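Local coordinates for protein galactitol 1-phosphate 5-dehydrogenase (Escherichia coli, PDB 4UEJ) that oxidises galactitol 1-phosphate to D-tagatose 6-phosphate with NAD+ as a zinc-containing dehydrogenase of the alcohol dehydrogenase family, at residues 30-35 with 59-64; 167-172 with 190-195; 35-40 with 115-120. One frame throughout, in Å; residues are numbered along the deposited sequence. Where two conformers were deposited one is given.

Contact 1 of 3, residues 30-35 with 59-64. With ZN (zinc ion), chain D.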
ATOM      1  N   VAL A  30      -5.250 -38.543  -7.670  1.00 23.06           N
ATOM      2  CA  VAL A  30      -4.517 -38.599  -6.416  1.00 22.80           C
ATOM      3  C   VAL A  30      -5.310 -39.318  -5.333  1.00 23.67           C
ATOM      4  O   VAL A  30      -6.463 -38.998  -5.079  1.00 23.66           O
ATOM      5  CB  VAL A  30      -4.163 -37.186  -5.914  1.00 21.25           C
ATOM      6  CG1 VAL A  30      -3.350 -37.272  -4.638  1.00 21.15           C
ATOM      7  CG2 VAL A  30      -3.405 -36.415  -6.989  1.00 24.78           C
ATOM      8  N   LYS A  31      -4.680 -40.289  -4.685  1.00 24.63           N
ATOM      9  CA  LYS A  31      -5.257 -40.871  -3.490  1.00 25.46           C
ATOM     10  C   LYS A  31      -4.812 -40.013  -2.315  1.00 24.41           C
ATOM     11  O   LYS A  31      -3.621 -39.933  -2.010  1.00 24.88           O
ATOM     12  CB  LYS A  31      -4.817 -42.321  -3.319  1.00 27.21           C
ATOM     13  CG  LYS A  31      -5.411 -42.994  -2.110  1.00 28.34           C
ATOM     14  CD  LYS A  31      -4.960 -44.453  -2.036  1.00 34.39           C
ATOM     15  CE  LYS A  31      -5.163 -45.030  -0.645  1.00 43.99           C
ATOM     16  NZ  LYS A  31      -4.717 -46.455  -0.570  1.00 49.36           N
ATOM     17  N   ILE A  32      -5.766 -39.343  -1.680  1.00 23.99           N
ATOM     18  CA  ILE A  32      -5.450 -38.314  -0.698  1.00 22.94           C
ATOM     19  C   ILE A  32      -5.057 -38.902   0.660  1.00 23.74           C
ATOM     20  O   ILE A  32      -5.756 -39.758   1.214  1.00 25.05           O
ATOM     21  CB  ILE A  32      -6.636 -37.343  -0.553  1.00 22.44           C
ATOM     22  CG1 ILE A  32      -6.844 -36.615  -1.882  1.00 21.63           C
ATOM     23  CG2 ILE A  32      -6.392 -36.343   0.558  1.00 21.67           C
ATOM     24  CD1 ILE A  32      -8.050 -35.721  -1.925  1.00 27.21           C
ATOM     25  N   ALA A  33      -3.920 -38.440   1.181  1.00 23.10           N
ATOM     26  CA  ALA A  33      -3.352 -38.971   2.425  1.00 23.93           C
ATOM     27  C   ALA A  33      -3.572 -38.041   3.609  1.00 23.39           C
ATOM     28  O   ALA A  33      -3.746 -38.491   4.741  1.00 24.36           O
ATOM     29  CB  ALA A  33      -1.863 -39.237   2.252  1.00 27.14           C
ATOM     30  N   SER A  34      -3.558 -36.741   3.340  1.00 22.01           N
ATOM     31  CA  SER A  34      -3.630 -35.733   4.391  1.00 21.53           C
ATOM     32  C   SER A  34      -4.177 -34.451   3.792  1.00 20.38           C
ATOM     33  O   SER A  34      -3.687 -33.990   2.766  1.00 20.20           O
ATOM     34  CB  SER A  34      -2.256 -35.490   5.001  1.00 21.35           C
ATOM     35  OG  SER A  34      -2.305 -34.494   6.014  1.00 24.33           O
ATOM     36  N   SER A  35      -5.191 -33.879   4.427  1.00 20.55           N
ATOM     37  CA  SER A  35      -5.919 -32.765   3.834  1.00 19.84           C
ATOM     38  C   SER A  35      -6.378 -31.792   4.918  1.00 22.36           C
ATOM     39  O   SER A  35      -7.162 -32.156   5.796  1.00 21.03           O
ATOM     40  CB  SER A  35      -7.113 -33.295   3.022  1.00 20.45           C
ATOM     41  OG  SER A  35      -7.758 -32.261   2.291  1.00 19.89           O
ATOM     42  N   HIS A  59      -8.107 -27.443  -0.120  1.00 17.32           N
ATOM     43  CA  HIS A  59      -7.047 -27.056  -1.053  1.00 16.38           C
ATOM     44  C   HIS A  59      -5.646 -27.140  -0.454  1.00 17.10           C
ATOM     45  O   HIS A  59      -4.686 -26.589  -1.005  1.00 15.21           O
ATOM     46  CB  HIS A  59      -7.291 -25.640  -1.590  1.00 16.14           C
ATOM     47  CG  HIS A  59      -7.335 -24.576  -0.537  1.00 16.27           C
ATOM     48  ND1 HIS A  59      -8.476 -24.277   0.174  1.00 17.19           N
ATOM     49  CD2 HIS A  59      -6.384 -23.717  -0.101  1.00 15.80           C
ATOM     50  CE1 HIS A  59      -8.224 -23.281   1.009  1.00 17.25           C
ATOM     51  NE2 HIS A  59      -6.963 -22.927   0.861  1.00 16.40           N
ATOM     52  N   GLU A  60      -5.538 -27.841   0.668  1.00 16.25           N
ATOM     53  CA  GLU A  60      -4.286 -27.990   1.391  1.00 16.03           C
ATOM     54  C   GLU A  60      -4.089 -29.468   1.617  1.00 17.11           C
ATOM     55  O   GLU A  60      -4.381 -29.968   2.702  1.00 17.26           O
ATOM     56  CB  GLU A  60      -4.324 -27.270   2.745  1.00 16.26           C
ATOM     57  CG  GLU A  60      -4.622 -25.784   2.714  1.00 17.11           C
ATOM     58  CD  GLU A  60      -4.696 -25.193   4.117  1.00 20.19           C
ATOM     59  OE1 GLU A  60      -4.855 -25.974   5.079  1.00 20.51           O
ATOM     60  OE2 GLU A  60      -4.572 -23.955   4.270  1.00 17.24           O
ATOM     61  N   PHE A  61      -3.635 -30.189   0.601  1.00 16.53           N
ATOM     62  CA  PHE A  61      -3.558 -31.626   0.770  1.00 17.32           C
ATOM     63  C   PHE A  61      -2.429 -32.298   0.013  1.00 22.64           C
ATOM     64  O   PHE A  61      -1.833 -31.727  -0.896  1.00 16.80           O
ATOM     65  CB  PHE A  61      -4.899 -32.292   0.395  1.00 18.01           C
ATOM     66  CG  PHE A  61      -5.327 -32.129  -1.047  1.00 17.76           C
ATOM     67  CD1 PHE A  61      -6.135 -31.071  -1.427  1.00 20.39           C
ATOM     68  CD2 PHE A  61      -5.001 -33.088  -1.997  1.00 18.13           C
ATOM     69  CE1 PHE A  61      -6.570 -30.942  -2.748  1.00 19.03           C
ATOM     70  CE2 PHE A  61      -5.434 -32.967  -3.326  1.00 18.06           C
ATOM     71  CZ  PHE A  61      -6.231 -31.915  -3.692  1.00 17.68           C
ATOM     72  N   SER A  62      -2.132 -33.522   0.441  1.00 18.28           N
ATOM     73  CA  SER A  62      -1.122 -34.347  -0.196  1.00 18.75           C
ATOM     74  C   SER A  62      -1.631 -35.766  -0.345  1.00 19.93           C
ATOM     75  O   SER A  62      -2.635 -36.147   0.251  1.00 20.95           O
ATOM     76  CB  SER A  62       0.174 -34.348   0.619  1.00 21.20           C
ATOM     77  OG  SER A  62      -0.076 -34.838   1.924  1.00 19.68           O
ATOM     78  N   GLY A  63      -0.919 -36.551  -1.133  1.00 20.56           N
ATOM     79  CA  GLY A  63      -1.300 -37.933  -1.338  1.00 21.90           C
ATOM     80  C   GLY A  63      -0.388 -38.561  -2.359  1.00 22.57           C
ATOM     81  O   GLY A  63       0.681 -38.031  -2.663  1.00 22.17           O
ATOM     82  N   TYR A  64      -0.809 -39.709  -2.878  1.00 23.80           N
ATOM     83  CA  TYR A  64      -0.010 -40.438  -3.843  1.00 24.81           C
ATOM     84  C   TYR A  64      -0.728 -40.517  -5.171  1.00 25.83           C
ATOM     85  O   TYR A  64      -1.953 -40.662  -5.215  1.00 24.99           O
ATOM     86  CB  TYR A  64       0.304 -41.842  -3.332  1.00 26.68           C
ATOM     87  CG  TYR A  64       1.119 -41.836  -2.065  1.00 27.40           C
ATOM     88  CD1 TYR A  64       2.505 -41.757  -2.111  1.00 27.30           C
ATOM     89  CD2 TYR A  64       0.504 -41.902  -0.825  1.00 26.94           C
ATOM     90  CE1 TYR A  64       3.258 -41.749  -0.951  1.00 27.69           C
ATOM     91  CE2 TYR A  64       1.250 -41.895   0.342  1.00 34.58           C
ATOM     92  CZ  TYR A  64       2.625 -41.815   0.269  1.00 34.92           C
ATOM     93  OH  TYR A  64       3.366 -41.804   1.424  1.00 42.79           O
TER
HETATM   94 ZN    ZN D1348      -5.851 -21.439   1.817  1.00 20.79          ZN
HETATM   95  O   HOH W   1      -7.356 -29.507   2.177  1.00 13.29           O
HETATM   96  O   HOH W   2      -4.111 -22.139   2.538  1.00 16.88           O
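Lys-31 and Tyr-64 form an antiparallel hydrogen-bonded pair in the sheet of the GroES-like domain, Lys-31 N giving to Tyr-64 O at 2.8 Å and Tyr-64 N to Lys-31 O at 3.0 Å, before a classic beta bulge shifts the register. At the bulge Ala-33 and Ser-34 both face Ser-62: Ala-33 N is 2.8 Å from Ser-62 O, in the carbonyl plane on a lone pair; Ser-34 N, 3.3 Å from Ser-62 O, comes from above that plane. Gly-63 fits because a CB would collide with Lys-31 O and Ile-32 CA. Ile-32 lays CD1 over one face of the Phe-61 ring, 4.0 Å from Phe-61 CD2. Phe-61 CG, between its backbone N and carbonyl carbon (chi1 63°), lifts the ring to that methyl. Ser-35 OG touches Phe-61 CB, and a water joins it to Glu-60 N. Just ahead of strand 60-68, His-59 NE2 binds zinc at 2.1 Å; Cys-38 is a further ligand of this metal, by similarity the catalytic one. A zinc-bound water donates to OE2 of the next residue, Glu-60, at 2.6 Å. Glu-60 OE1 forms a salt bridge with Lys-341, so both oxygens are held and the strand pairing leads into the first and second shells of the zinc.

Contact 2 of 3, residues 167-172 with 190-195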
ATOM      1  N   ILE A 167       1.096 -10.477  12.233  1.00  8.81           N
ATOM      2  CA  ILE A 167      -0.122 -10.227  12.983  1.00  9.69           C
ATOM      3  C   ILE A 167      -1.099 -11.352  12.658  1.00 13.73           C
ATOM      4  O   ILE A 167      -1.438 -11.590  11.500  1.00 14.27           O
ATOM      5  CB  ILE A 167      -0.733  -8.845  12.654  1.00 10.01           C
ATOM      6  CG1 ILE A 167       0.264  -7.729  12.965  1.00 10.32           C
ATOM      7  CG2 ILE A 167      -1.995  -8.619  13.458  1.00 11.15           C
ATOM      8  CD1 ILE A 167      -0.161  -6.372  12.373  1.00 12.58           C
ATOM      9  N   GLY A 168      -1.523 -12.075  13.682  1.00 11.17           N
ATOM     10  CA  GLY A 168      -2.369 -13.227  13.455  1.00 12.19           C
ATOM     11  C   GLY A 168      -1.545 -14.475  13.670  1.00 12.75           C
ATOM     12  O   GLY A 168      -0.534 -14.682  12.996  1.00 14.16           O
ATOM     13  N   ALA A 169      -1.970 -15.290  14.629  1.00 14.55           N
ATOM     14  CA  ALA A 169      -1.238 -16.499  14.987  1.00 16.92           C
ATOM     15  C   ALA A 169      -2.041 -17.750  14.643  1.00 13.96           C
ATOM     16  O   ALA A 169      -2.006 -18.749  15.371  1.00 17.19           O
ATOM     17  CB  ALA A 169      -0.877 -16.481  16.473  1.00 18.53           C
ATOM     18  N   GLY A 170      -2.771 -17.684  13.534  1.00 16.78           N
ATOM     19  CA  GLY A 170      -3.385 -18.861  12.947  1.00 16.14           C
ATOM     20  C   GLY A 170      -2.303 -19.644  12.234  1.00 13.65           C
ATOM     21  O   GLY A 170      -1.128 -19.295  12.323  1.00 13.87           O
ATOM     22  N   THR A 171      -2.663 -20.709  11.529  1.00 11.30           N
ATOM     23  CA  THR A 171      -1.622 -21.529  10.921  1.00 10.78           C
ATOM     24  C   THR A 171      -0.734 -20.760   9.940  1.00  9.68           C
ATOM     25  O   THR A 171       0.481 -20.890   9.961  1.00 10.48           O
ATOM     26  CB  THR A 171      -2.214 -22.736  10.207  1.00 13.83           C
ATOM     27  OG1 THR A 171      -2.986 -23.484  11.150  1.00 15.34           O
ATOM     28  CG2 THR A 171      -1.098 -23.615   9.665  1.00 16.98           C
ATOM     29  N   ILE A 172      -1.351 -19.959   9.072  0.71 11.00           N
ATOM     30  CA  ILE A 172      -0.591 -19.178   8.112  0.71 13.33           C
ATOM     31  C   ILE A 172       0.423 -18.288   8.819  0.71  8.16           C
ATOM     32  O   ILE A 172       1.595 -18.253   8.453  0.71  7.74           O
ATOM     33  CB  ILE A 172      -1.510 -18.301   7.241  0.71 12.25           C
ATOM     34  CG1 ILE A 172      -2.467 -19.178   6.436  0.71 18.56           C
ATOM     35  CG2 ILE A 172      -0.683 -17.426   6.304  0.71 11.83           C
ATOM     36  CD1 ILE A 172      -1.755 -20.109   5.505  0.71 15.28           C
ATOM     37  N   ALA A 190       5.465 -11.417  17.113  1.00 10.74           N
ATOM     38  CA  ALA A 190       4.150 -11.967  16.798  1.00 11.33           C
ATOM     39  C   ALA A 190       3.061 -11.253  17.589  1.00 11.44           C
ATOM     40  O   ALA A 190       3.231 -10.983  18.760  1.00 13.63           O
ATOM     41  CB  ALA A 190       4.115 -13.474  17.079  1.00 11.04           C
ATOM     42  N   ILE A 191       1.942 -10.955  16.934  1.00 11.60           N
ATOM     43  CA  ILE A 191       0.844 -10.241  17.566  1.00 11.99           C
ATOM     44  C   ILE A 191      -0.466 -10.993  17.382  1.00 12.38           C
ATOM     45  O   ILE A 191      -0.780 -11.410  16.279  1.00 14.85           O
ATOM     46  CB  ILE A 191       0.705  -8.812  16.990  1.00 11.58           C
ATOM     47  CG1 ILE A 191       2.039  -8.061  17.091  1.00 11.29           C
ATOM     48  CG2 ILE A 191      -0.422  -8.073  17.690  1.00 15.12           C
ATOM     49  CD1 ILE A 191       1.989  -6.606  16.566  1.00 13.51           C
ATOM     50  N   ASP A 192      -1.227 -11.176  18.462  1.00 14.11           N
ATOM     51  CA  ASP A 192      -2.495 -11.901  18.376  1.00 19.46           C
ATOM     52  C   ASP A 192      -3.442 -11.516  19.507  1.00 22.89           C
ATOM     53  O   ASP A 192      -2.996 -11.043  20.553  1.00 22.79           O
ATOM     54  CB  ASP A 192      -2.257 -13.414  18.399  1.00 19.73           C
ATOM     55  CG  ASP A 192      -3.449 -14.197  17.873  1.00 28.44           C
ATOM     56  OD1 ASP A 192      -3.768 -14.065  16.676  1.00 28.25           O
ATOM     57  OD2 ASP A 192      -4.072 -14.947  18.652  1.00 31.12           O
ATOM     58  N   ILE A 193      -4.741 -11.713  19.286  1.00 28.26           N
ATOM     59  CA  ILE A 193      -5.760 -11.375  20.287  1.00 40.26           C
ATOM     60  C   ILE A 193      -5.753 -12.323  21.484  1.00 45.27           C
ATOM     61  O   ILE A 193      -6.207 -11.955  22.567  1.00 51.56           O
ATOM     62  CB  ILE A 193      -7.190 -11.369  19.685  1.00 42.08           C
ATOM     63  CG1 ILE A 193      -7.688 -12.797  19.443  1.00 42.06           C
ATOM     64  CG2 ILE A 193      -7.242 -10.541  18.405  1.00 43.70           C
ATOM     65  CD1 ILE A 193      -9.180 -12.897  19.228  1.00 40.82           C
ATOM     66  N   SER A 194      -5.253 -13.541  21.291  1.00 49.24           N
ATOM     67  CA  SER A 194      -5.141 -14.511  22.379  1.00 52.90           C
ATOM     68  C   SER A 194      -3.678 -14.737  22.725  1.00 49.69           C
ATOM     69  O   SER A 194      -2.797 -14.341  21.969  1.00 48.20           O
ATOM     70  CB  SER A 194      -5.803 -15.840  22.005  1.00 54.33           C
ATOM     71  OG  SER A 194      -7.212 -15.713  21.947  1.00 56.95           O
ATOM     72  N   SER A 195      -3.417 -15.387  23.856  1.00 41.32           N
ATOM     73  CA  SER A 195      -2.043 -15.514  24.356  1.00 35.18           C
ATOM     74  C   SER A 195      -1.450 -16.911  24.211  1.00 31.63           C
ATOM     75  O   SER A 195      -0.270 -17.148  24.509  1.00 31.65           O
ATOM     76  CB  SER A 195      -1.991 -15.092  25.824  1.00 39.83           C
ATOM     77  OG  SER A 195      -2.886 -15.866  26.606  1.00 46.52           O
TER
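Gly-168 N donates to Ile-191 O at 2.8 Å, the N-H...O angle of 179° making this an almost straight bond where strand 163-167 gives way to the turn before helix 171-182, in a Rossmann-type beta-alpha-beta unit that returns through strand 187-192. One residue earlier, Ile-167 and Ile-191 form a parallel bridge. Their side chains lie alongside each other, pointing the same way, with Ile-167 CG1 4.1 Å from Ile-191 CD1; Leu-245 and Ile-249 of helix 240-249 pack on Ile-191, while Thr-242 and Ala-246 of that helix meet Ile-167. At the last residue of strand 187-192, the side chain of Asp-192 takes over. With CG anti to the backbone N (chi1 -162°), its carboxylate reaches the glycine turn, where OD1 accepts from Ala-169 N at 3.0 Å. The donor stands above the carboxylate plane, 57° out of it, and the methyl CB of Ala-169 rests 3.7 Å from Asp-192 CG. At the backbone angles of Gly-168 a CB would jam against the carbonyl O of Ile-167. Gly-168 and Gly-170, the latter the N-cap residue of helix 171-182, fit the GxGxxG pattern, consistent with the dinucleotide-binding turn of NAD-dependent dehydrogenases. The carboxylate is also positioned by its own chain: in an Asx turn, Asp-192 OD2 accepts from Ser-194 N at 3.2 Å, from the face opposite to Ala-169 N.

Contact 3 of 3, residues 35-40 with 115-120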
ATOM      1  N   SER A  35      -5.191 -33.879   4.427  1.00 20.55           N
ATOM      2  CA  SER A  35      -5.919 -32.765   3.834  1.00 19.84           C
ATOM      3  C   SER A  35      -6.378 -31.792   4.918  1.00 22.36           C
ATOM      4  O   SER A  35      -7.162 -32.156   5.796  1.00 21.03           O
ATOM      5  CB  SER A  35      -7.113 -33.295   3.022  1.00 20.45           C
ATOM      6  OG  SER A  35      -7.758 -32.261   2.291  1.00 19.89           O
ATOM      7  N   GLY A  36      -5.873 -30.562   4.872  1.00 19.04           N
ATOM      8  CA  GLY A  36      -6.072 -29.629   5.970  1.00 19.27           C
ATOM      9  C   GLY A  36      -7.203 -28.658   5.756  1.00 19.42           C
ATOM     10  O   GLY A  36      -7.491 -28.294   4.616  1.00 18.91           O
ATOM     11  N   LEU A  37      -7.841 -28.235   6.849  1.00 20.31           N
ATOM     12  CA  LEU A  37      -8.843 -27.168   6.803  1.00 20.74           C
ATOM     13  C   LEU A  37      -8.202 -25.786   6.941  1.00 21.67           C
ATOM     14  O   LEU A  37      -7.506 -25.527   7.918  1.00 20.17           O
ATOM     15  CB  LEU A  37      -9.872 -27.360   7.915  1.00 22.33           C
ATOM     16  CG  LEU A  37     -11.037 -26.373   8.003  1.00 23.30           C
ATOM     17  CD1 LEU A  37     -12.072 -26.696   6.942  1.00 23.70           C
ATOM     18  CD2 LEU A  37     -11.662 -26.386   9.390  1.00 24.93           C
ATOM     19  N   CYS A  38      -8.454 -24.908   5.971  1.00 19.63           N
ATOM     20  CA  CYS A  38      -7.937 -23.538   5.971  1.00 23.44           C
ATOM     21  C   CYS A  38      -8.874 -22.581   6.718  1.00 20.42           C
ATOM     22  O   CYS A  38     -10.086 -22.790   6.756  1.00 21.49           O
ATOM     23  CB  CYS A  38      -7.731 -23.062   4.521  1.00 22.22           C
ATOM     24  SG  CYS A  38      -6.906 -21.447   4.293  1.00 23.04           S
ATOM     25  N   GLY A  39      -8.315 -21.537   7.317  1.00 20.48           N
ATOM     26  CA  GLY A  39      -9.128 -20.485   7.906  1.00 26.19           C
ATOM     27  C   GLY A  39     -10.148 -19.925   6.926  1.00 24.15           C
ATOM     28  O   GLY A  39     -11.271 -19.582   7.306  1.00 24.35           O
ATOM     29  N   SER A  40      -9.762 -19.853   5.658  1.00 21.10           N
ATOM     30  CA  SER A  40     -10.628 -19.328   4.605  1.00 23.90           C
ATOM     31  C   SER A  40     -11.820 -20.237   4.332  1.00 25.94           C
ATOM     32  O   SER A  40     -12.791 -19.819   3.700  1.00 26.55           O
ATOM     33  CB  SER A  40      -9.833 -19.124   3.315  1.00 27.80           C
ATOM     34  OG  SER A  40      -9.316 -20.360   2.845  1.00 27.93           O
ATOM     35  N   GLY A 115     -12.905 -30.152  -4.052  1.00 21.45           N
ATOM     36  CA  GLY A 115     -11.526 -30.293  -3.633  1.00 17.60           C
ATOM     37  C   GLY A 115     -11.204 -31.538  -2.829  1.00 17.96           C
ATOM     38  O   GLY A 115     -11.843 -32.576  -2.963  1.00 19.11           O
ATOM     39  N   GLY A 116     -10.214 -31.401  -1.956  1.00 17.11           N
ATOM     40  CA  GLY A 116      -9.517 -32.542  -1.390  1.00 17.65           C
ATOM     41  C   GLY A 116     -10.004 -33.162  -0.089  1.00 19.89           C
ATOM     42  O   GLY A 116      -9.299 -33.987   0.488  1.00 19.09           O
ATOM     43  N   PHE A 117     -11.188 -32.779   0.378  1.00 20.25           N
ATOM     44  CA  PHE A 117     -11.814 -33.503   1.486  1.00 20.13           C
ATOM     45  C   PHE A 117     -12.503 -34.733   0.918  1.00 23.73           C
ATOM     46  O   PHE A 117     -13.732 -34.867   0.972  1.00 24.57           O
ATOM     47  CB  PHE A 117     -12.800 -32.616   2.255  1.00 23.41           C
ATOM     48  CG  PHE A 117     -12.141 -31.458   2.945  1.00 23.39           C
ATOM     49  CD1 PHE A 117     -10.804 -31.524   3.298  1.00 18.40           C
ATOM     50  CD2 PHE A 117     -12.850 -30.298   3.228  1.00 25.21           C
ATOM     51  CE1 PHE A 117     -10.186 -30.442   3.917  1.00 21.61           C
ATOM     52  CE2 PHE A 117     -12.237 -29.221   3.851  1.00 18.45           C
ATOM     53  CZ  PHE A 117     -10.909 -29.293   4.201  1.00 17.41           C
ATOM     54  N   ALA A 118     -11.684 -35.630   0.373  1.00 23.91           N
ATOM     55  CA  ALA A 118     -12.156 -36.794  -0.362  1.00 22.63           C
ATOM     56  C   ALA A 118     -11.077 -37.867  -0.389  1.00 22.72           C
ATOM     57  O   ALA A 118      -9.916 -37.569  -0.165  1.00 21.68           O
ATOM     58  CB  ALA A 118     -12.549 -36.396  -1.780  1.00 22.45           C
ATOM     59  N   GLU A 119     -11.450 -39.116  -0.665  1.00 24.12           N
ATOM     60  CA  GLU A 119     -10.461 -40.185  -0.747  1.00 24.46           C
ATOM     61  C   GLU A 119      -9.623 -40.097  -2.012  1.00 29.16           C
ATOM     62  O   GLU A 119      -8.430 -40.402  -1.999  1.00 24.57           O
ATOM     63  CB  GLU A 119     -11.131 -41.553  -0.683  1.00 26.36           C
ATOM     64  CG  GLU A 119     -11.708 -41.895   0.653  1.00 27.45           C
ATOM     65  CD  GLU A 119     -12.286 -43.290   0.659  1.00 37.38           C
ATOM     66  OE1 GLU A 119     -11.496 -44.259   0.644  1.00 40.26           O
ATOM     67  OE2 GLU A 119     -13.528 -43.416   0.654  1.00 35.26           O
ATOM     68  N   TYR A 120     -10.261 -39.693  -3.105  1.00 23.64           N
ATOM     69  CA  TYR A 120      -9.579 -39.523  -4.378  1.00 25.14           C
ATOM     70  C   TYR A 120     -10.007 -38.239  -5.058  1.00 24.31           C
ATOM     71  O   TYR A 120     -11.123 -37.759  -4.862  1.00 25.59           O
ATOM     72  CB  TYR A 120      -9.863 -40.691  -5.326  1.00 24.49           C
ATOM     73  CG  TYR A 120      -9.402 -42.038  -4.834  1.00 26.38           C
ATOM     74  CD1 TYR A 120     -10.201 -42.795  -3.989  1.00 26.81           C
ATOM     75  CD2 TYR A 120      -8.185 -42.575  -5.242  1.00 27.78           C
ATOM     76  CE1 TYR A 120      -9.796 -44.042  -3.545  1.00 32.68           C
ATOM     77  CE2 TYR A 120      -7.772 -43.834  -4.799  1.00 31.00           C
ATOM     78  CZ  TYR A 120      -8.585 -44.558  -3.951  1.00 30.90           C
ATOM     79  OH  TYR A 120      -8.193 -45.805  -3.501  1.00 33.04           O
TER
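Phe-117 has CG anti to its carbonyl carbon (chi1 -65°), extending the ring to the 35-37 backbone, and Leu-37 has CG opposite its backbone N (chi1 -178°), from where Leu-37 CD1 meets the far end of that ring, 4.0 Å from Phe-117 CZ. The Phe-117 ring is met at its edge: Ser-35 OG, Gly-36 O and Leu-37 CA all lie near the ring plane. Ser-35 OG is 3.3 Å from Phe-117 CD1, and Gly-36 O is 3.5 Å from Phe-117 CE1, placing polar oxygens against the weakly positive C-H edge of the ring, which probably favours them. Ser-35 OG also lies 2.9 Å from Gly-116 O, a weak hydrogen bond whose proton has a second acceptor within reach. Gly-116 O also takes a weak bond from Ala-118 N, Phe-117 being the centre of an inverse gamma turn. Replacing Phe-117 by an alanine would remove the ring and is likely to open a gap beside Gly-36 O and leave Leu-37 CD1 without its aromatic partner. Leu-37 leads to the zinc ligand Cys-38, whose SG accepts a capping bond from Ser-40 N at 3.5 Å. The loop ahead of strand 120-124 is thereby packed against the end of strand 27-36, with Leu-42 and Ile-45 of helix 41-46 touching Leu-37 and Val-4 of strand 2-7 touching Phe-117.

How the contacts relate
From the N terminus, strand 27-36 enters contact 1 and runs on into contact 3, with Ser-35 shared by both. Contact 1 closes the shorter loop, through helix 41-46 to strand 60-68; contact 3 closes a longer one to the segment before strand 120-124. Their segments alternate along the chain, so the two loops cross, and their centres lie 8 Å apart. They touch where Glu-60 O is 2.7 Å from Gly-36 N, a probable hydrogen bond. Contact 2 follows in series, closing the crossover through helix 171-182 within the parallel sheet, its centre about 27 Å from the centre of contact 1. Contacts 1 and 3 tie together the GroES-like part, and contact 2 the Rossmann-type part.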